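Local coordinates for protein flavoredoxin (PDB 2D5M) that binds flavin mononucleotide and probably carries electrons in the bacterium Desulfovibrio vulgaris, at residues Val19-Arg24 with Thr54-Ser59; Thr61-Phe66 with His105-Tyr110. All blocks are in the same frame, centred on the assembly; numbering follows the deposited sequence.

How the contacts relate
Contact 1 (19-24 with 54-59) is largely buried and sets the first turn of helix 55-63 against strand 14-22, with the FMN phosphate at the helix start; contact 2 (61-66 with 105-110) is only partly buried and takes up the end of the same helix and the strand that follows. Their centres lie about 8 Å apart. Both have bridging waters, but contact 1 adds the phosphate, a tyrosine-carboxylate bond and two stacked, exposed arginines, whereas contact 2 has one salt bridge beside alanine packing. Arg63 of contact 2 ties them together through a probable hydrogen bond from NH2 to Asp23 O, and strands 14-22 and 65-70 are sheet neighbours.

Contact 1 (Val19-Arg24 with Thr54-Ser59); sequences VGTYDR and TYTYRS. With FMN (flavin mononucleotide), chain E.
Tyr55 reaches along the helix flank to Asp23, and Tyr55 OH donates to Asp23 OD2 at 2.6 Å. The carboxylate comes in at the edge of the ring, near its plane, and OD2 accepts the bond on its anti side, somewhat out of the carboxylate plane. Asp23 OD2 also has a salt bridge to Arg27, while OD1 takes the N-H of Asp25, so both oxygens are held. Arg24 NH1 adds a weak, bent bond to Tyr55 OH (3.0 Å, 123°). The Arg24 guanidinium lies flat on that of Arg58, the planes 7° apart and the centres separated by 3.8 Å; Arg58 keeps a salt bridge to Glu62, which probably eases the closeness of two like charges. Arg58 gets there fully stretched, with CG anti to the backbone N.

Farther in, the helix start serves as a phosphate-binding N-terminus in this flavin reductase-like domain. Thr54 is the N-cap, its OG1 accepting from Tyr57 N, and the FMN phosphate sits at the first turn: Tyr55 N gives to O1P, Thr56 N to O2P. Thr56 OG1 also donates to FMN O2P at 2.7 Å. With that hydroxyl beside its own backbone N (chi1 -64°), Thr56 turns CG2 the other way, to the methyls of Val19 (CG1, 3.9 Å) and Thr21 (CG2, 3.8 Å). Between strand and helix, one water links Val19 O, Thr21 OG1 and Thr56 OG1. A second joins Thr21 OG1 to Ser59 OG; Ser59 CB packs 3.4 Å from Tyr22 O.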
# COMPACT_ATOMS: atom_id res chain seq x y z
N VAL A 19 -4.69 13.07 -1.40
CA VAL A 19 -5.38 13.11 -2.69
C VAL A 19 -5.86 14.51 -2.93
O VAL A 19 -6.65 15.05 -2.14
CB VAL A 19 -6.55 12.12 -2.69
CG1 VAL A 19 -7.28 12.20 -4.02
CG2 VAL A 19 -6.08 10.68 -2.46
N GLY A 20 -5.35 15.13 -4.00
CA GLY A 20 -5.60 16.55 -4.30
C GLY A 20 -6.57 16.69 -5.44
O GLY A 20 -6.48 15.99 -6.46
N THR A 21 -7.50 17.64 -5.33
CA THR A 21 -8.53 17.90 -6.31
C THR A 21 -8.93 19.39 -6.33
O THR A 21 -8.59 20.14 -5.42
CB THR A 21 -9.81 17.11 -6.00
OG1 THR A 21 -10.29 17.44 -4.69
CG2 THR A 21 -9.65 15.59 -6.15
N TYR A 22 -9.61 19.78 -7.40
CA TYR A 22 -10.35 21.04 -7.45
C TYR A 22 -11.85 20.77 -7.43
O TYR A 22 -12.33 19.88 -8.14
CB TYR A 22 -10.03 21.80 -8.75
CG TYR A 22 -8.66 22.37 -8.85
CD1 TYR A 22 -8.16 23.28 -7.97
CD2 TYR A 22 -7.82 21.96 -9.93
CE1 TYR A 22 -6.87 23.80 -8.08
CE2 TYR A 22 -6.54 22.49 -10.04
CZ TYR A 22 -6.07 23.42 -9.13
OH TYR A 22 -4.81 23.89 -9.28
N ASP A 23 -12.60 21.53 -6.64
CA ASP A 23 -14.06 21.46 -6.70
C ASP A 23 -14.57 22.26 -7.88
O ASP A 23 -13.82 22.79 -8.70
CB ASP A 23 -14.71 21.82 -5.37
CG ASP A 23 -14.87 23.31 -5.09
OD1 ASP A 23 -14.37 24.16 -5.86
OD2 ASP A 23 -15.50 23.60 -4.06
N ARG A 24 -15.89 22.34 -7.98
CA ARG A 24 -16.52 22.99 -9.14
C ARG A 24 -16.22 24.48 -9.25
O ARG A 24 -16.31 25.00 -10.37
CB ARG A 24 -18.01 22.73 -9.12
CG ARG A 24 -18.71 23.43 -7.95
CD ARG A 24 -20.12 22.76 -7.77
NE ARG A 24 -20.82 23.30 -6.63
CZ ARG A 24 -20.55 22.95 -5.39
NH1 ARG A 24 -19.62 22.05 -5.06
NH2 ARG A 24 -21.25 23.50 -4.40
N THR A 54 -17.04 11.82 1.18
CA THR A 54 -15.96 12.79 1.12
C THR A 54 -16.23 13.84 0.03
O THR A 54 -16.81 13.54 -1.02
CB THR A 54 -14.60 12.15 0.88
OG1 THR A 54 -14.56 11.55 -0.38
CG2 THR A 54 -14.26 11.12 1.92
N TYR A 55 -15.81 15.06 0.31
CA TYR A 55 -15.96 16.12 -0.71
C TYR A 55 -15.10 15.77 -1.94
O TYR A 55 -15.46 16.03 -3.09
CB TYR A 55 -15.61 17.46 -0.08
CG TYR A 55 -16.00 18.67 -0.88
CD1 TYR A 55 -17.35 18.89 -1.17
CD2 TYR A 55 -15.10 19.60 -1.36
CE1 TYR A 55 -17.80 19.98 -1.88
CE2 TYR A 55 -15.50 20.72 -2.07
CZ TYR A 55 -16.85 20.91 -2.35
OH TYR A 55 -17.34 21.99 -3.05
N THR A 56 -13.94 15.18 -1.69
CA THR A 56 -13.03 14.77 -2.75
C THR A 56 -13.67 13.83 -3.74
O THR A 56 -13.43 13.93 -4.94
CB THR A 56 -11.79 14.12 -2.10
OG1 THR A 56 -11.12 15.11 -1.32
CG2 THR A 56 -10.82 13.59 -3.11
N TYR A 57 -14.49 12.92 -3.36
CA TYR A 57 -15.22 11.98 -4.17
C TYR A 57 -15.96 12.77 -5.25
O TYR A 57 -15.92 12.44 -6.43
CB TYR A 57 -16.15 11.10 -3.32
CG TYR A 57 -16.96 10.09 -4.11
CD1 TYR A 57 -16.67 8.76 -4.06
CD2 TYR A 57 -18.08 10.41 -4.85
CE1 TYR A 57 -17.40 7.80 -4.74
CE2 TYR A 57 -18.81 9.51 -5.54
CZ TYR A 57 -18.47 8.19 -5.49
OH TYR A 57 -19.23 7.26 -6.19
N ARG A 58 -16.74 13.75 -4.78
CA ARG A 58 -17.53 14.56 -5.70
C ARG A 58 -16.59 15.22 -6.70
O ARG A 58 -16.83 15.18 -7.92
CB ARG A 58 -18.32 15.60 -4.94
CG ARG A 58 -19.09 16.55 -5.89
CD ARG A 58 -19.93 17.54 -5.09
NE ARG A 58 -20.58 18.46 -6.01
CZ ARG A 58 -21.53 19.33 -5.61
NH1 ARG A 58 -21.85 19.35 -4.33
NH2 ARG A 58 -22.09 20.14 -6.51
N SER A 59 -15.52 15.82 -6.24
CA SER A 59 -14.62 16.53 -7.16
C SER A 59 -14.00 15.59 -8.19
O SER A 59 -13.87 15.97 -9.37
CB SER A 59 -13.52 17.26 -6.37
OG SER A 59 -14.14 18.26 -5.58
N1 FMN E . -11.09 8.25 3.73
C2 FMN E . -11.37 7.53 2.59
O2 FMN E . -12.45 7.65 2.01
N3 FMN E . -10.41 6.62 2.13
C4 FMN E . -9.21 6.36 2.73
O4 FMN E . -8.42 5.52 2.24
C4A FMN E . -8.94 7.07 3.94
N5 FMN E . -7.80 6.81 4.62
C5A FMN E . -7.53 7.65 5.67
C6 FMN E . -6.32 7.42 6.39
C7 FMN E . -5.92 8.22 7.45
C7M FMN E . -4.66 7.95 8.24
C8 FMN E . -6.76 9.35 7.79
C8M FMN E . -6.31 10.30 8.88
C9 FMN E . -7.98 9.53 7.14
C9A FMN E . -8.37 8.71 6.10
N10 FMN E . -9.61 8.83 5.43
C10 FMN E . -9.88 8.07 4.32
C1' FMN E . -10.59 9.86 5.87
C2' FMN E . -10.59 11.10 4.98
O2' FMN E . -9.27 11.61 4.74
C3' FMN E . -11.41 12.19 5.68
O3' FMN E . -12.79 11.75 5.66
C4' FMN E . -11.29 13.57 5.05
O4' FMN E . -11.82 14.51 6.03
C5' FMN E . -12.03 13.73 3.77
O5' FMN E . -11.84 15.11 3.31
P FMN E . -12.78 15.75 2.17
O1P FMN E . -14.23 15.68 2.66
O2P FMN E . -12.62 14.99 0.87
O3P FMN E . -12.23 17.16 2.12
O HOH W 1 -9.07 16.49 -2.48
O HOH W 2 -12.44 18.84 -3.62

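Contact 2 (Thr61-Phe66 with His105-Tyr110); sequences TERGAF and HVDAPY
Ala65 lays its methyl against the backbone of the 105-110 loop, CB lying 3.6 Å from Asp107 O, with Val106 CB next to it at 4.0 Å. Ala108 answers from the other segment: its CB rests on the main chain of Phe66, 3.6 Å from CA, so each alanine packs on the backbone opposite. Val106 adds CG2, which approaches Phe66 O.

On the more open side, Arg63 and Asp107 form a salt bridge. Arg63 NH1 donates at 2.8 Å, with an angle of 159°, to Asp107 OD2, which accepts with its syn lone pair; the oxygen lies at the edge of the guanidinium, almost in its plane. The two flat groups stand nearly perpendicular, 84° apart, and the bridge rests on this one N-H to one oxygen. The arginine chain runs extended from CG to NE, bringing Arg63 CD to 3.3 Å from Asp107 OD2, while Asp107 holds CG anti to its backbone N (chi1 -171°), which directs the carboxylate toward the arginine. NH2 is taken by Asp23 O, and NE has a weak bond to Tyr22 O, so strand 14-22 and the turn after it also help fix the guanidinium.

Two waters fill in where no direct backbone bond joins the segments. One donates to Arg63 O and Asp107 OD2, the other to Ala65 O and Asp107 O. Asp107 is the centre of an inverse gamma turn, which bends the loop toward strand 109-111. Gly64, with positive phi, ends helix 55-63 and leads into strand 65-70, which pairs with strands 14-22 and 116-126; the 105-110 segment runs beside it, Pro109 O accepting from Thr67 OG1 and Tyr110 pairing with Val101 of strand 100-102.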
# COMPACT_ATOMS: atom_id res chain seq x y z
N THR A 61 -15.31 12.81 -9.38
CA THR A 61 -16.36 12.45 -10.33
C THR A 61 -16.60 13.58 -11.31
O THR A 61 -16.92 13.34 -12.48
CB THR A 61 -17.70 12.04 -9.70
OG1 THR A 61 -18.32 13.10 -9.03
CG2 THR A 61 -17.54 10.89 -8.71
N GLU A 62 -16.41 14.82 -10.93
CA GLU A 62 -16.65 15.97 -11.80
C GLU A 62 -15.48 16.27 -12.71
O GLU A 62 -15.71 16.63 -13.85
CB GLU A 62 -16.91 17.20 -10.88
CG GLU A 62 -18.25 17.13 -10.17
CD GLU A 62 -18.50 18.22 -9.15
OE1 GLU A 62 -17.52 18.92 -8.77
OE2 GLU A 62 -19.69 18.32 -8.68
N ARG A 63 -14.25 16.20 -12.22
CA ARG A 63 -13.11 16.62 -13.02
C ARG A 63 -12.32 15.51 -13.64
O ARG A 63 -11.52 15.72 -14.57
CB ARG A 63 -12.16 17.48 -12.19
CG ARG A 63 -12.83 18.89 -12.08
CD ARG A 63 -11.82 19.84 -11.49
NE ARG A 63 -12.47 21.08 -11.17
CZ ARG A 63 -12.52 22.14 -11.92
NH1 ARG A 63 -11.95 22.18 -13.12
NH2 ARG A 63 -13.19 23.19 -11.48
N GLY A 64 -12.50 14.27 -13.14
CA GLY A 64 -11.77 13.14 -13.75
C GLY A 64 -10.29 13.20 -13.58
O GLY A 64 -9.55 12.67 -14.41
N ALA A 65 -9.81 13.81 -12.51
CA ALA A 65 -8.40 14.03 -12.29
C ALA A 65 -8.15 14.23 -10.80
O ALA A 65 -8.99 14.79 -10.10
CB ALA A 65 -7.95 15.30 -13.02
N PHE A 66 -6.97 13.78 -10.35
CA PHE A 66 -6.58 13.99 -8.98
C PHE A 66 -5.05 13.85 -8.93
O PHE A 66 -4.43 13.31 -9.84
CB PHE A 66 -7.24 13.03 -8.01
CG PHE A 66 -7.04 11.54 -8.25
CD1 PHE A 66 -6.05 10.86 -7.51
CD2 PHE A 66 -7.81 10.83 -9.11
CE1 PHE A 66 -5.91 9.48 -7.66
CE2 PHE A 66 -7.62 9.45 -9.31
CZ PHE A 66 -6.67 8.77 -8.58
N HIS A 105 -0.16 18.26 -16.05
CA HIS A 105 -0.72 17.31 -16.97
C HIS A 105 -2.20 17.03 -16.70
O HIS A 105 -2.88 16.50 -17.58
CB HIS A 105 0.06 15.98 -16.92
CG HIS A 105 1.51 16.16 -17.20
ND1 HIS A 105 2.04 16.16 -18.46
CD2 HIS A 105 2.54 16.39 -16.32
CE1 HIS A 105 3.35 16.37 -18.30
NE2 HIS A 105 3.68 16.52 -17.04
N VAL A 106 -2.68 17.30 -15.49
CA VAL A 106 -4.06 16.94 -15.09
C VAL A 106 -4.66 18.13 -14.33
O VAL A 106 -3.93 18.93 -13.76
CB VAL A 106 -4.17 15.65 -14.26
CG1 VAL A 106 -3.38 14.50 -14.91
CG2 VAL A 106 -3.68 15.85 -12.84
N ASP A 107 -5.99 18.11 -14.35
CA ASP A 107 -6.80 19.19 -13.75
C ASP A 107 -7.01 19.01 -12.25
O ASP A 107 -8.13 18.71 -11.77
CB ASP A 107 -8.13 19.23 -14.47
CG ASP A 107 -8.96 20.44 -14.08
OD1 ASP A 107 -8.39 21.42 -13.54
OD2 ASP A 107 -10.19 20.38 -14.34
N ALA A 108 -5.93 19.16 -11.47
CA ALA A 108 -5.91 18.96 -10.01
C ALA A 108 -4.67 19.61 -9.45
O ALA A 108 -3.63 19.63 -10.12
CB ALA A 108 -5.95 17.49 -9.64
N PRO A 109 -4.73 20.09 -8.21
CA PRO A 109 -3.56 20.63 -7.54
C PRO A 109 -2.79 19.54 -6.78
O PRO A 109 -3.43 18.58 -6.34
CB PRO A 109 -4.14 21.60 -6.53
CG PRO A 109 -5.42 20.89 -6.10
CD PRO A 109 -5.90 20.16 -7.35
N TYR A 110 -1.50 19.76 -6.58
CA TYR A 110 -0.72 18.96 -5.63
C TYR A 110 -0.14 19.88 -4.57
O TYR A 110 -0.23 21.11 -4.65
CB TYR A 110 0.33 18.13 -6.30
CG TYR A 110 1.42 18.85 -7.04
CD1 TYR A 110 2.57 19.25 -6.42
CD2 TYR A 110 1.32 19.13 -8.39
CE1 TYR A 110 3.60 19.91 -7.10
CE2 TYR A 110 2.33 19.76 -9.08
CZ TYR A 110 3.45 20.16 -8.43
OH TYR A 110 4.48 20.79 -9.12
O HOH W 3 -11.28 18.32 -15.72
O HOH W 4 -9.46 17.68 -9.52